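Local atomic coordinates of peptidase M3B, oligoendopeptidase F (Enterococcus faecium, PDB entry 2QR4), a protein that probably hydrolyses peptide bonds within oligopeptides as a zinc-dependent oligoendopeptidase of family M3. Residues R272-V276 against E277-M281; S213-G216 against T217-G221; N529-A532 against Y533-A536; D250-V253 against D254-K258; L96-D100 against D101-Q105. All coordinates share one frame; numbering follows the deposited sequence.

How the contacts relate
All five contacts are local, each made within one short run of chain, and none touches another. Contact 4, on helix 246-258, and contact 1, at the end of helix 260-274, come from successive helices; their nearest atoms are about 14 Å apart. Contact 3 is the one most directly tied to the probable active site: its helix packs on helix 361-379, which carries the family's HExxH sequence, expected to bind zinc, and on helix 394-414. Contact 2 lies on the opposite side of the chain's centre, about 40 Å from contact 3 between centres, where it meets the second subunit. Contact 5, a helix start, is about 65 Å from contact 1, again between centres.

Contact 1: residues R272-V276 against E277-M281; sequences RLLEV and EKLHM
L274 and L279 meet through their CD1 methyls, 3.9 Å apart, where the chain leaves helix 260-274 and doubles back. E275 makes the exit: it is the first residue beyond helical geometry and has positive phi (69°). The two leucine side chains cross at about a right angle, and L279 gets there with CG anti to its backbone N (chi1 -165°). V276 adds its CG2 methyl, 4.2 Å from L279 CD1. That is the tight, apolar side, extended by L284 against L279. V276 CG2 also lies against the K278 carbonyl, 3.6 Å from K278 O, and R190 of helix 190-206 packs on V276. The outer side is loose. The side chains of E275, E277 and K278 head outward, and all three are exposed and touch crystal neighbours. E277 meets the preceding residues with little more than CB, 3.7 Å from V276 C.

No hydrogen bond joins the two halves. Polar anchoring comes from outside: R190 NH1 binds K278 O, E481 pairs with the L279 backbone, and D483 takes H280 ND1 and M281 N on its two carboxylate oxygens. The chemistry implies a turn closed internally by aliphatic contact, with its outgoing arm pinned by hydrogen bonds to other parts of the chain.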
loop_
_atom_site.group_PDB
_atom_site.type_symbol
_atom_site.label_atom_id
_atom_site.label_comp_id
_atom_site.label_asym_id
_atom_site.label_seq_id
_atom_site.Cartn_x
_atom_site.Cartn_y
_atom_site.Cartn_z
ATOM N N ARG A 272 28.029 -24.734 -23.108
ATOM C CA ARG A 272 29.146 -25.142 -23.944
ATOM C C ARG A 272 29.986 -23.963 -24.422
ATOM O O ARG A 272 31.210 -24.014 -24.362
ATOM C CB ARG A 272 28.669 -25.966 -25.141
ATOM C CG ARG A 272 28.423 -27.444 -24.828
ATOM C CD ARG A 272 28.281 -28.285 -26.111
ATOM N NE ARG A 272 27.119 -27.872 -26.902
ATOM C CZ ARG A 272 25.878 -28.316 -26.707
ATOM N NH1 ARG A 272 25.627 -29.203 -25.746
ATOM N NH2 ARG A 272 24.885 -27.875 -27.470
ATOM N N LEU A 273 29.340 -22.910 -24.906
ATOM C CA LEU A 273 30.089 -21.774 -25.445
ATOM C C LEU A 273 30.944 -21.092 -24.378
ATOM O O LEU A 273 32.097 -20.747 -24.640
ATOM C CB LEU A 273 29.165 -20.765 -26.135
ATOM C CG LEU A 273 28.621 -21.214 -27.503
ATOM C CD1 LEU A 273 27.679 -20.175 -28.095
ATOM C CD2 LEU A 273 29.752 -21.475 -28.464
ATOM N N LEU A 274 30.379 -20.906 -23.185
ATOM C CA LEU A 274 31.099 -20.282 -22.071
ATOM C C LEU A 274 32.143 -21.211 -21.470
ATOM O O LEU A 274 33.129 -20.749 -20.910
ATOM C CB LEU A 274 30.136 -19.819 -20.963
ATOM C CG LEU A 274 29.285 -18.623 -21.376
ATOM C CD1 LEU A 274 28.314 -18.281 -20.298
ATOM C CD2 LEU A 274 30.171 -17.423 -21.723
ATOM N N GLU A 275 31.906 -22.515 -21.571
ATOM C CA GLU A 275 32.864 -23.520 -21.115
ATOM C C GLU A 275 32.993 -23.545 -19.604
ATOM O O GLU A 275 34.018 -23.983 -19.078
ATOM C CB GLU A 275 34.246 -23.283 -21.727
ATOM C CG GLU A 275 34.324 -23.525 -23.226
ATOM C CD GLU A 275 35.753 -23.465 -23.752
ATOM O OE1 GLU A 275 36.363 -22.374 -23.707
ATOM O OE2 GLU A 275 36.265 -24.512 -24.202
ATOM N N VAL A 276 31.965 -23.063 -18.913
ATOM C CA VAL A 276 31.949 -23.069 -17.449
ATOM C C VAL A 276 31.477 -24.420 -16.917
ATOM O O VAL A 276 30.718 -25.126 -17.579
ATOM C CB VAL A 276 31.066 -21.940 -16.887
ATOM C CG1 VAL A 276 31.739 -20.583 -17.118
ATOM C CG2 VAL A 276 29.681 -21.972 -17.533
ATOM N N GLU A 277 31.953 -24.783 -15.733
ATOM C CA GLU A 277 31.572 -26.046 -15.104
ATOM C C GLU A 277 30.071 -26.061 -14.863
ATOM O O GLU A 277 29.412 -27.064 -15.091
ATOM C CB GLU A 277 32.328 -26.251 -13.781
ATOM C CG GLU A 277 32.118 -27.610 -13.135
ATOM C CD GLU A 277 32.614 -28.751 -14.004
ATOM O OE1 GLU A 277 33.570 -28.536 -14.783
ATOM O OE2 GLU A 277 32.051 -29.867 -13.913
ATOM N N LYS A 278 29.530 -24.940 -14.401
ATOM C CA LYS A 278 28.092 -24.842 -14.205
ATOM C C LYS A 278 27.526 -23.492 -14.633
ATOM O O LYS A 278 28.114 -22.450 -14.352
ATOM C CB LYS A 278 27.736 -25.197 -12.757
ATOM C CG LYS A 278 27.403 -26.685 -12.609
ATOM C CD LYS A 278 27.745 -27.235 -11.268
ATOM C CE LYS A 278 27.326 -28.694 -11.173
ATOM N NZ LYS A 278 27.859 -29.486 -12.312
ATOM N N LEU A 279 26.395 -23.518 -15.335
ATOM C CA LEU A 279 25.765 -22.292 -15.841
ATOM C C LEU A 279 24.807 -21.720 -14.819
ATOM O O LEU A 279 23.894 -22.413 -14.363
ATOM C CB LEU A 279 24.982 -22.567 -17.133
ATOM C CG LEU A 279 24.576 -21.328 -17.957
ATOM C CD1 LEU A 279 25.790 -20.612 -18.556
ATOM C CD2 LEU A 279 23.605 -21.694 -19.071
ATOM N N HIS A 280 24.986 -20.455 -14.471
ATOM C CA HIS A 280 24.114 -19.848 -13.469
ATOM C C HIS A 280 23.315 -18.697 -14.086
ATOM O O HIS A 280 23.664 -18.190 -15.160
ATOM C CB HIS A 280 24.933 -19.289 -12.298
ATOM C CG HIS A 280 25.761 -20.303 -11.575
ATOM N ND1 HIS A 280 25.398 -20.823 -10.350
ATOM C CD2 HIS A 280 26.951 -20.872 -11.889
ATOM C CE1 HIS A 280 26.321 -21.678 -9.947
ATOM N NE2 HIS A 280 27.272 -21.730 -10.864
HETATM N N MSE A 281 22.265 -18.266 -13.388
HETATM C CA MSE A 281 21.516 -17.087 -13.808
HETATM C C MSE A 281 22.454 -15.935 -14.157
HETATM O O MSE A 281 22.248 -15.235 -15.151
HETATM C CB MSE A 281 20.479 -16.675 -12.747
HETATM C CG MSE A 281 19.349 -17.711 -12.521
HETATM SE SE MSE A 281 18.486 -18.349 -14.196
HETATM C CE MSE A 281 17.788 -16.656 -14.894
#

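Contact 2: residues S213-G216 against T217-G221; sequences STLG and THIKG
T217 turns back on S213 one turn earlier in helix 208-228, and hydrogen bonds carry most of this contact. S213 O takes two of them, from T217 N at 3.0 Å and from T217 OG1 at 2.8 Å, the donors reaching it from opposite faces of the carbonyl plane. The hydroxyl can do this because chi1 (-58°) sets OG1 beside its own backbone N. The helix continues regularly with I219 N to L215 O at 2.9 Å and K220 N to G216 O, a straight bond (171°).

Apolar contact runs along another side: I219 CD1 sits 3.9 Å from L215 CG, and M449 of helix 418-454 touches both side chains.

The polar ends find their partners on other helices and loops and on the second subunit. H218 NE2 bonds Y498 O, T214 OG1 bonds Y497 OH, K220 NZ forms a salt bridge with D453, and S213 OG bonds T152 OG1 of the second subunit. The arrangement is that of a mid-helix threonine bonding back to the carbonyl four residues earlier, here in a helix that lies at the subunit interface.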
loop_
_atom_site.group_PDB
_atom_site.type_symbol
_atom_site.label_atom_id
_atom_site.label_comp_id
_atom_site.label_asym_id
_atom_site.label_seq_id
_atom_site.Cartn_x
_atom_site.Cartn_y
_atom_site.Cartn_z
ATOM N N SER A 213 3.976 -7.842 0.430
ATOM C CA SER A 213 2.907 -7.027 0.943
ATOM C C SER A 213 2.428 -6.037 -0.122
ATOM O O SER A 213 1.234 -5.954 -0.394
ATOM C CB SER A 213 3.381 -6.300 2.213
ATOM O OG SER A 213 2.378 -5.428 2.715
ATOM N N THR A 214 3.346 -5.300 -0.742
ATOM C CA THR A 214 2.931 -4.304 -1.768
ATOM C C THR A 214 2.313 -4.981 -2.983
ATOM O O THR A 214 1.277 -4.550 -3.475
ATOM C CB THR A 214 4.077 -3.341 -2.214
ATOM O OG1 THR A 214 5.246 -4.092 -2.587
ATOM C CG2 THR A 214 4.447 -2.391 -1.081
ATOM N N LEU A 215 2.924 -6.074 -3.438
ATOM C CA LEU A 215 2.444 -6.759 -4.642
ATOM C C LEU A 215 1.149 -7.508 -4.359
ATOM O O LEU A 215 0.188 -7.407 -5.114
ATOM C CB LEU A 215 3.511 -7.698 -5.203
ATOM C CG LEU A 215 3.144 -8.475 -6.465
ATOM C CD1 LEU A 215 2.648 -7.536 -7.603
ATOM C CD2 LEU A 215 4.314 -9.341 -6.917
ATOM N N GLY A 216 1.134 -8.246 -3.253
ATOM C CA GLY A 216 -0.090 -8.844 -2.719
ATOM C C GLY A 216 -1.293 -7.907 -2.649
ATOM O O GLY A 216 -2.400 -8.263 -3.069
ATOM N N THR A 217 -1.089 -6.700 -2.128
ATOM C CA THR A 217 -2.172 -5.717 -2.077
ATOM C C THR A 217 -2.673 -5.366 -3.488
ATOM O O THR A 217 -3.880 -5.279 -3.741
ATOM C CB THR A 217 -1.711 -4.450 -1.367
ATOM O OG1 THR A 217 -1.262 -4.783 -0.042
ATOM C CG2 THR A 217 -2.853 -3.459 -1.289
ATOM N N HIS A 218 -1.727 -5.187 -4.405
ATOM C CA HIS A 218 -2.034 -4.819 -5.783
ATOM C C HIS A 218 -2.893 -5.897 -6.404
ATOM O O HIS A 218 -3.897 -5.607 -7.054
ATOM C CB HIS A 218 -0.738 -4.678 -6.610
ATOM C CG HIS A 218 -0.961 -4.166 -7.990
ATOM N ND1 HIS A 218 -1.358 -2.866 -8.242
ATOM C CD2 HIS A 218 -0.832 -4.764 -9.198
ATOM C CE1 HIS A 218 -1.467 -2.689 -9.547
ATOM N NE2 HIS A 218 -1.157 -3.824 -10.150
ATOM N N ILE A 219 -2.480 -7.145 -6.195
ATOM C CA ILE A 219 -3.199 -8.312 -6.708
ATOM C C ILE A 219 -4.601 -8.449 -6.095
ATOM O O ILE A 219 -5.583 -8.648 -6.815
ATOM C CB ILE A 219 -2.345 -9.567 -6.520
ATOM C CG1 ILE A 219 -1.262 -9.591 -7.610
ATOM C CG2 ILE A 219 -3.186 -10.809 -6.568
ATOM C CD1 ILE A 219 -0.131 -10.460 -7.251
ATOM N N LYS A 220 -4.693 -8.284 -4.777
ATOM C CA LYS A 220 -5.978 -8.222 -4.095
ATOM C C LYS A 220 -6.952 -7.210 -4.707
ATOM O O LYS A 220 -8.138 -7.498 -4.845
ATOM C CB LYS A 220 -5.783 -7.924 -2.602
ATOM C CG LYS A 220 -5.796 -9.162 -1.772
ATOM C CD LYS A 220 -5.412 -8.916 -0.307
ATOM C CE LYS A 220 -4.999 -10.227 0.338
ATOM N NZ LYS A 220 -5.842 -11.354 -0.226
ATOM N N GLY A 221 -6.456 -6.031 -5.068
ATOM C CA GLY A 221 -7.310 -4.991 -5.681
ATOM C C GLY A 221 -7.883 -5.399 -7.025
ATOM O O GLY A 221 -9.060 -5.127 -7.304
#

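Contact 3: residues N529-A532 against Y533-A536; sequences NYLA and YLKA
Y530 and Y533, three residues apart on helix 526-536, form an edge-to-face aromatic pair. Their side chains run alongside each other in the same direction, with the edge of Y533 turned to the face of Y530. The planes stand at 60° and the centroids are 5.2 Å apart; the closest carbons are Y530 CE1 and Y533 CE2, at 3.6 Å.

Aliphatic contact comes from L534. Its CD1 reaches the Y530 ring obliquely, 3.7 Å from CE2, and also meets L531 CD2 at 3.8 Å, so one methyl serves two neighbours that lie at about a right angle to each other as seen from it.

Backbone hydrogen bonds hold the turns, from Y533 N to N529 O (3.0 Å) and from K535 N to L531 O (2.9 Å). L534 N splits between Y530 O and L531 O, both weakly.

Y533 OH bonds L395 O, and its side chain touches H376 and A399. Y533 thus joins this helix to helices 361-379 and 394-414, and Y530 to the second of these; as in M3 relatives, both probably bear the zinc-binding residues.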
loop_
_atom_site.group_PDB
_atom_site.type_symbol
_atom_site.label_atom_id
_atom_site.label_comp_id
_atom_site.label_asym_id
_atom_site.label_seq_id
_atom_site.Cartn_x
_atom_site.Cartn_y
_atom_site.Cartn_z
ATOM N N ASN A 529 -2.333 -7.353 -47.037
ATOM C CA ASN A 529 -2.916 -7.450 -45.701
ATOM C C ASN A 529 -2.065 -6.803 -44.599
ATOM O O ASN A 529 -2.601 -6.216 -43.653
ATOM C CB ASN A 529 -3.213 -8.909 -45.352
ATOM C CG ASN A 529 -4.367 -9.479 -46.153
ATOM O OD1 ASN A 529 -4.965 -8.799 -46.990
ATOM N ND2 ASN A 529 -4.688 -10.738 -45.899
ATOM N N TYR A 530 -0.745 -6.924 -44.716
ATOM C CA TYR A 530 0.155 -6.256 -43.784
ATOM C C TYR A 530 0.037 -4.741 -43.915
ATOM O O TYR A 530 -0.016 -4.030 -42.912
ATOM C CB TYR A 530 1.603 -6.689 -44.016
ATOM C CG TYR A 530 2.583 -6.114 -43.016
ATOM C CD1 TYR A 530 2.721 -6.678 -41.757
ATOM C CD2 TYR A 530 3.375 -5.010 -43.330
ATOM C CE1 TYR A 530 3.618 -6.161 -40.830
ATOM C CE2 TYR A 530 4.282 -4.482 -42.405
ATOM C CZ TYR A 530 4.393 -5.066 -41.158
ATOM O OH TYR A 530 5.275 -4.574 -40.224
ATOM N N LEU A 531 -0.006 -4.252 -45.151
ATOM C CA LEU A 531 -0.119 -2.824 -45.392
ATOM C C LEU A 531 -1.436 -2.300 -44.843
ATOM O O LEU A 531 -1.476 -1.237 -44.230
ATOM C CB LEU A 531 -0.002 -2.497 -46.887
ATOM C CG LEU A 531 1.297 -2.854 -47.623
ATOM C CD1 LEU A 531 1.325 -2.208 -49.011
ATOM C CD2 LEU A 531 2.531 -2.459 -46.822
ATOM N N ALA A 532 -2.512 -3.051 -45.059
ATOM C CA ALA A 532 -3.828 -2.674 -44.540
ATOM C C ALA A 532 -3.851 -2.665 -43.010
ATOM O O ALA A 532 -4.621 -1.924 -42.399
ATOM C CB ALA A 532 -4.911 -3.597 -45.089
ATOM N N TYR A 533 -3.009 -3.492 -42.397
ATOM C CA TYR A 533 -2.842 -3.469 -40.949
ATOM C C TYR A 533 -2.080 -2.219 -40.513
ATOM O O TYR A 533 -2.230 -1.745 -39.384
ATOM C CB TYR A 533 -2.124 -4.725 -40.459
ATOM C CG TYR A 533 -1.039 -4.425 -39.458
ATOM C CD1 TYR A 533 -1.353 -4.054 -38.158
ATOM C CD2 TYR A 533 0.299 -4.500 -39.816
ATOM C CE1 TYR A 533 -0.361 -3.765 -37.237
ATOM C CE2 TYR A 533 1.299 -4.217 -38.906
ATOM C CZ TYR A 533 0.963 -3.847 -37.618
ATOM O OH TYR A 533 1.957 -3.564 -36.703
ATOM N N LEU A 534 -1.257 -1.696 -41.419
ATOM C CA LEU A 534 -0.530 -0.454 -41.177
ATOM C C LEU A 534 -1.467 0.738 -41.317
ATOM O O LEU A 534 -1.344 1.728 -40.597
ATOM C CB LEU A 534 0.633 -0.316 -42.159
ATOM C CG LEU A 534 1.753 -1.350 -42.054
ATOM C CD1 LEU A 534 2.683 -1.239 -43.250
ATOM C CD2 LEU A 534 2.520 -1.198 -40.738
ATOM N N LYS A 535 -2.409 0.621 -42.245
ATOM C CA LYS A 535 -3.383 1.672 -42.515
ATOM C C LYS A 535 -4.489 1.707 -41.462
ATOM O O LYS A 535 -5.119 2.739 -41.252
ATOM C CB LYS A 535 -3.977 1.484 -43.913
ATOM C CG LYS A 535 -3.008 1.793 -45.053
ATOM C CD LYS A 535 -3.300 0.939 -46.280
ATOM C CE LYS A 535 -4.793 0.847 -46.555
ATOM N NZ LYS A 535 -5.137 -0.366 -47.352
ATOM N N ALA A 536 -4.720 0.579 -40.799
ATOM C CA ALA A 536 -5.678 0.515 -39.696
ATOM C C ALA A 536 -5.318 1.493 -38.577
ATOM O O ALA A 536 -6.075 2.419 -38.285
ATOM C CB ALA A 536 -5.772 -0.907 -39.151
#

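Contact 4: residues D250-V253 against D254-K258; sequences DTLV and DVVNK
V253 and N257 make a one-turn contact near the end of helix 246-258, which packs between helices 418-454, 503-520 and 557-579. V253 O accepts twice from N257: from ND2 at 2.7 Å, nearly straight (171°) and above the carbonyl plane, and from the backbone N at 3.0 Å on the opposite face. The oxygen lies in the plane of the asparagine amide, and ND2 also rests 3.6 Å from V253 CG1. The second hydrogen of ND2 can go to E444 OE1, while K474 NZ donates to OD1, so the amide's rotation is well determined.

This is an ordinary alpha-helix in its backbone, with D254 N to D250 O at 2.8 Å and V255 N to T251 O at 2.9 Å. On the buried side, L252 and V256 point the same way and meet CD1 to CG2 at 4.1 Å. V255 CG2 anti to its carbonyl carbon (chi1 173° for CG1) brings that methyl to 3.2 Å from T251 O. D250 OD1 is held by a salt bridge from R235, while T251 OG1 bonds S247 O.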
loop_
_atom_site.group_PDB
_atom_site.type_symbol
_atom_site.label_atom_id
_atom_site.label_comp_id
_atom_site.label_asym_id
_atom_site.label_seq_id
_atom_site.Cartn_x
_atom_site.Cartn_y
_atom_site.Cartn_z
ATOM N N ASP A 250 -4.128 -18.431 -22.695
ATOM C CA ASP A 250 -3.944 -19.888 -22.473
ATOM C C ASP A 250 -3.075 -20.510 -23.551
ATOM O O ASP A 250 -2.122 -21.217 -23.254
ATOM C CB ASP A 250 -5.277 -20.645 -22.431
ATOM C CG ASP A 250 -6.137 -20.271 -21.229
ATOM O OD1 ASP A 250 -5.587 -19.855 -20.190
ATOM O OD2 ASP A 250 -7.377 -20.400 -21.329
ATOM N N THR A 251 -3.402 -20.224 -24.807
ATOM C CA THR A 251 -2.619 -20.703 -25.938
ATOM C C THR A 251 -1.141 -20.342 -25.815
ATOM O O THR A 251 -0.276 -21.187 -26.033
ATOM C CB THR A 251 -3.146 -20.130 -27.241
ATOM O OG1 THR A 251 -4.471 -20.608 -27.457
ATOM C CG2 THR A 251 -2.277 -20.551 -28.392
ATOM N N LEU A 252 -0.860 -19.092 -25.462
ATOM C CA LEU A 252 0.525 -18.647 -25.276
ATOM C C LEU A 252 1.223 -19.477 -24.207
ATOM O O LEU A 252 2.278 -20.063 -24.454
ATOM C CB LEU A 252 0.594 -17.159 -24.910
ATOM C CG LEU A 252 1.976 -16.669 -24.473
ATOM C CD1 LEU A 252 2.949 -16.519 -25.675
ATOM C CD2 LEU A 252 1.827 -15.360 -23.728
ATOM N N VAL A 253 0.626 -19.542 -23.024
ATOM C CA VAL A 253 1.235 -20.278 -21.917
ATOM C C VAL A 253 1.405 -21.779 -22.230
ATOM O O VAL A 253 2.441 -22.370 -21.915
ATOM C CB VAL A 253 0.457 -20.036 -20.595
ATOM C CG1 VAL A 253 0.935 -20.963 -19.489
ATOM C CG2 VAL A 253 0.610 -18.585 -20.170
ATOM N N ASP A 254 0.406 -22.379 -22.877
ATOM C CA ASP A 254 0.451 -23.805 -23.235
ATOM C C ASP A 254 1.476 -24.145 -24.300
ATOM O O ASP A 254 2.186 -25.144 -24.177
ATOM C CB ASP A 254 -0.923 -24.316 -23.681
ATOM C CG ASP A 254 -1.923 -24.346 -22.537
ATOM O OD1 ASP A 254 -1.496 -24.170 -21.376
ATOM O OD2 ASP A 254 -3.133 -24.536 -22.792
ATOM N N VAL A 255 1.537 -23.347 -25.363
ATOM C CA VAL A 255 2.504 -23.616 -26.428
ATOM C C VAL A 255 3.939 -23.415 -25.927
ATOM O O VAL A 255 4.826 -24.215 -26.213
ATOM C CB VAL A 255 2.228 -22.757 -27.676
ATOM C CG1 VAL A 255 3.336 -22.934 -28.695
ATOM C CG2 VAL A 255 0.855 -23.120 -28.286
ATOM N N VAL A 256 4.159 -22.366 -25.143
ATOM C CA VAL A 256 5.473 -22.130 -24.573
ATOM C C VAL A 256 5.880 -23.263 -23.631
ATOM O O VAL A 256 6.995 -23.763 -23.711
ATOM C CB VAL A 256 5.573 -20.755 -23.877
ATOM C CG1 VAL A 256 6.861 -20.662 -23.092
ATOM C CG2 VAL A 256 5.508 -19.622 -24.921
ATOM N N ASN A 257 4.972 -23.688 -22.761
ATOM C CA ASN A 257 5.247 -24.838 -21.890
ATOM C C ASN A 257 5.584 -26.122 -22.638
ATOM O O ASN A 257 6.466 -26.876 -22.230
ATOM C CB ASN A 257 4.110 -25.077 -20.904
ATOM C CG ASN A 257 4.289 -24.286 -19.630
ATOM O OD1 ASN A 257 4.900 -24.761 -18.674
ATOM N ND2 ASN A 257 3.820 -23.050 -19.636
ATOM N N LYS A 258 4.896 -26.351 -23.747
ATOM C CA LYS A 258 5.115 -27.544 -24.538
ATOM C C LYS A 258 6.471 -27.475 -25.265
ATOM O O LYS A 258 7.021 -28.508 -25.642
ATOM C CB LYS A 258 3.939 -27.748 -25.505
ATOM C CG LYS A 258 4.134 -28.809 -26.581
ATOM C CD LYS A 258 2.919 -28.849 -27.529
ATOM C CE LYS A 258 3.276 -29.314 -28.951
ATOM N NZ LYS A 258 3.386 -30.797 -29.053
#

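Contact 5: residues L96-D100 against D101-Q105; sequences LQLSD and DQIWQ
S99 and Q102 face each other across the start of helix 100-109, each side chain gripping the other's backbone in a capping box. S99 OG, set between its own N and carbonyl carbon (chi1 78°), accepts from Q102 N at 3.0 Å. In return the Q102 side chain, extended beyond CG, reaches back so that OE1 takes S99 N at 2.8 Å in an almost straight bond (176°). That chain passes L98 at about a right angle, its NE2 4.0 Å from L98 CD2.

Just before the cap, L98 CB rests 4.0 Å from I103 CG1. These are the residue preceding the N-cap and the fourth beyond it, the pairing known as a hydrophobic staple; I120 of helix 117-124 also touches I103. W104 CD1 comes obliquely to within 3.1 Å of D100 O. The same oxygen receives W104 N at 3.2 Å, and S99 O receives I103 N at 3.1 Å. D100 OD1 makes a salt bridge with R127.

Q102 N thus finds an acceptor in S99 OG. The carboxylates of D100 and D101 would be expected to interact favourably with the positive end of the helix dipole, most simply for D101, since D100 is also paired with R127.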
loop_
_atom_site.group_PDB
_atom_site.type_symbol
_atom_site.label_atom_id
_atom_site.label_comp_id
_atom_site.label_asym_id
_atom_site.label_seq_id
_atom_site.Cartn_x
_atom_site.Cartn_y
_atom_site.Cartn_z
ATOM N N LEU A 96 -26.539 3.705 -19.408
ATOM C CA LEU A 96 -27.091 2.361 -19.358
ATOM C C LEU A 96 -28.536 2.265 -18.837
ATOM O O LEU A 96 -29.148 1.207 -18.910
ATOM C CB LEU A 96 -26.156 1.455 -18.558
ATOM C CG LEU A 96 -24.853 1.163 -19.302
ATOM C CD1 LEU A 96 -24.020 0.168 -18.542
ATOM C CD2 LEU A 96 -25.167 0.641 -20.693
ATOM N N GLN A 97 -29.087 3.362 -18.327
ATOM C CA GLN A 97 -30.484 3.350 -17.907
ATOM C C GLN A 97 -31.383 3.512 -19.118
ATOM O O GLN A 97 -32.576 3.228 -19.063
ATOM C CB GLN A 97 -30.771 4.424 -16.849
ATOM C CG GLN A 97 -30.463 3.952 -15.420
ATOM C CD GLN A 97 -30.381 5.091 -14.426
ATOM O OE1 GLN A 97 -30.025 6.216 -14.774
ATOM N NE2 GLN A 97 -30.716 4.804 -13.183
ATOM N N LEU A 98 -30.803 3.982 -20.215
ATOM C CA LEU A 98 -31.485 3.944 -21.493
ATOM C C LEU A 98 -31.363 2.535 -22.062
ATOM O O LEU A 98 -30.415 1.807 -21.755
ATOM C CB LEU A 98 -30.859 4.946 -22.456
ATOM C CG LEU A 98 -30.845 6.391 -21.962
ATOM C CD1 LEU A 98 -30.014 7.248 -22.878
ATOM C CD2 LEU A 98 -32.264 6.921 -21.867
ATOM N N SER A 99 -32.323 2.155 -22.894
ATOM C CA SER A 99 -32.264 0.883 -23.607
ATOM C C SER A 99 -31.356 1.006 -24.830
ATOM O O SER A 99 -31.319 2.057 -25.479
ATOM C CB SER A 99 -33.652 0.510 -24.105
ATOM O OG SER A 99 -33.944 1.267 -25.269
ATOM N N ASP A 100 -30.651 -0.076 -25.154
ATOM C CA ASP A 100 -29.887 -0.154 -26.401
ATOM C C ASP A 100 -30.577 0.537 -27.581
ATOM O O ASP A 100 -29.938 1.280 -28.330
ATOM C CB ASP A 100 -29.590 -1.611 -26.766
ATOM C CG ASP A 100 -28.378 -2.160 -26.033
ATOM O OD1 ASP A 100 -27.878 -1.479 -25.110
ATOM O OD2 ASP A 100 -27.919 -3.269 -26.386
ATOM N N ASP A 101 -31.872 0.306 -27.758
ATOM C CA ASP A 101 -32.548 0.889 -28.922
ATOM C C ASP A 101 -32.876 2.372 -28.789
ATOM O O ASP A 101 -33.049 3.060 -29.796
ATOM C CB ASP A 101 -33.769 0.068 -29.399
ATOM C CG ASP A 101 -34.185 -1.020 -28.421
ATOM O OD1 ASP A 101 -35.212 -1.679 -28.714
ATOM O OD2 ASP A 101 -33.500 -1.230 -27.380
ATOM N N GLN A 102 -32.963 2.871 -27.557
ATOM C CA GLN A 102 -33.099 4.316 -27.341
ATOM C C GLN A 102 -31.791 5.013 -27.707
ATOM O O GLN A 102 -31.784 6.123 -28.234
ATOM C CB GLN A 102 -33.422 4.625 -25.883
ATOM C CG GLN A 102 -34.881 4.514 -25.485
ATOM C CD GLN A 102 -35.049 4.639 -23.980
ATOM O OE1 GLN A 102 -34.599 3.773 -23.217
ATOM N NE2 GLN A 102 -35.667 5.733 -23.541
ATOM N N ILE A 103 -30.686 4.344 -27.406
ATOM C CA ILE A 103 -29.356 4.873 -27.662
ATOM C C ILE A 103 -29.094 5.030 -29.159
ATOM O O ILE A 103 -28.726 6.117 -29.603
ATOM C CB ILE A 103 -28.278 3.998 -26.991
ATOM C CG1 ILE A 103 -28.427 4.059 -25.469
ATOM C CG2 ILE A 103 -26.892 4.440 -27.380
ATOM C CD1 ILE A 103 -27.390 3.243 -24.707
ATOM N N TRP A 104 -29.306 3.974 -29.945
ATOM C CA TRP A 104 -29.064 4.067 -31.392
ATOM C C TRP A 104 -30.160 4.873 -32.093
ATOM O O TRP A 104 -30.009 5.281 -33.246
ATOM C CB TRP A 104 -28.873 2.685 -32.049
ATOM C CG TRP A 104 -27.902 1.815 -31.325
ATOM C CD1 TRP A 104 -28.164 0.609 -30.736
ATOM C CD2 TRP A 104 -26.515 2.093 -31.069
ATOM N NE1 TRP A 104 -27.024 0.116 -30.131
ATOM C CE2 TRP A 104 -26.000 1.007 -30.321
ATOM C CE3 TRP A 104 -25.660 3.154 -31.395
ATOM C CZ2 TRP A 104 -24.671 0.947 -29.907
ATOM C CZ3 TRP A 104 -24.332 3.094 -30.972
ATOM C CH2 TRP A 104 -23.855 1.998 -30.239
ATOM N N GLN A 105 -31.254 5.121 -31.379
ATOM C CA GLN A 105 -32.303 5.997 -31.889
ATOM C C GLN A 105 -31.820 7.448 -31.852
ATOM O O GLN A 105 -32.161 8.253 -32.724
ATOM C CB GLN A 105 -33.593 5.820 -31.082
ATOM C CG GLN A 105 -34.806 6.546 -31.652
ATOM C CD GLN A 105 -34.887 6.462 -33.168
ATOM O OE1 GLN A 105 -35.099 7.472 -33.838
ATOM N NE2 GLN A 105 -34.703 5.260 -33.715
#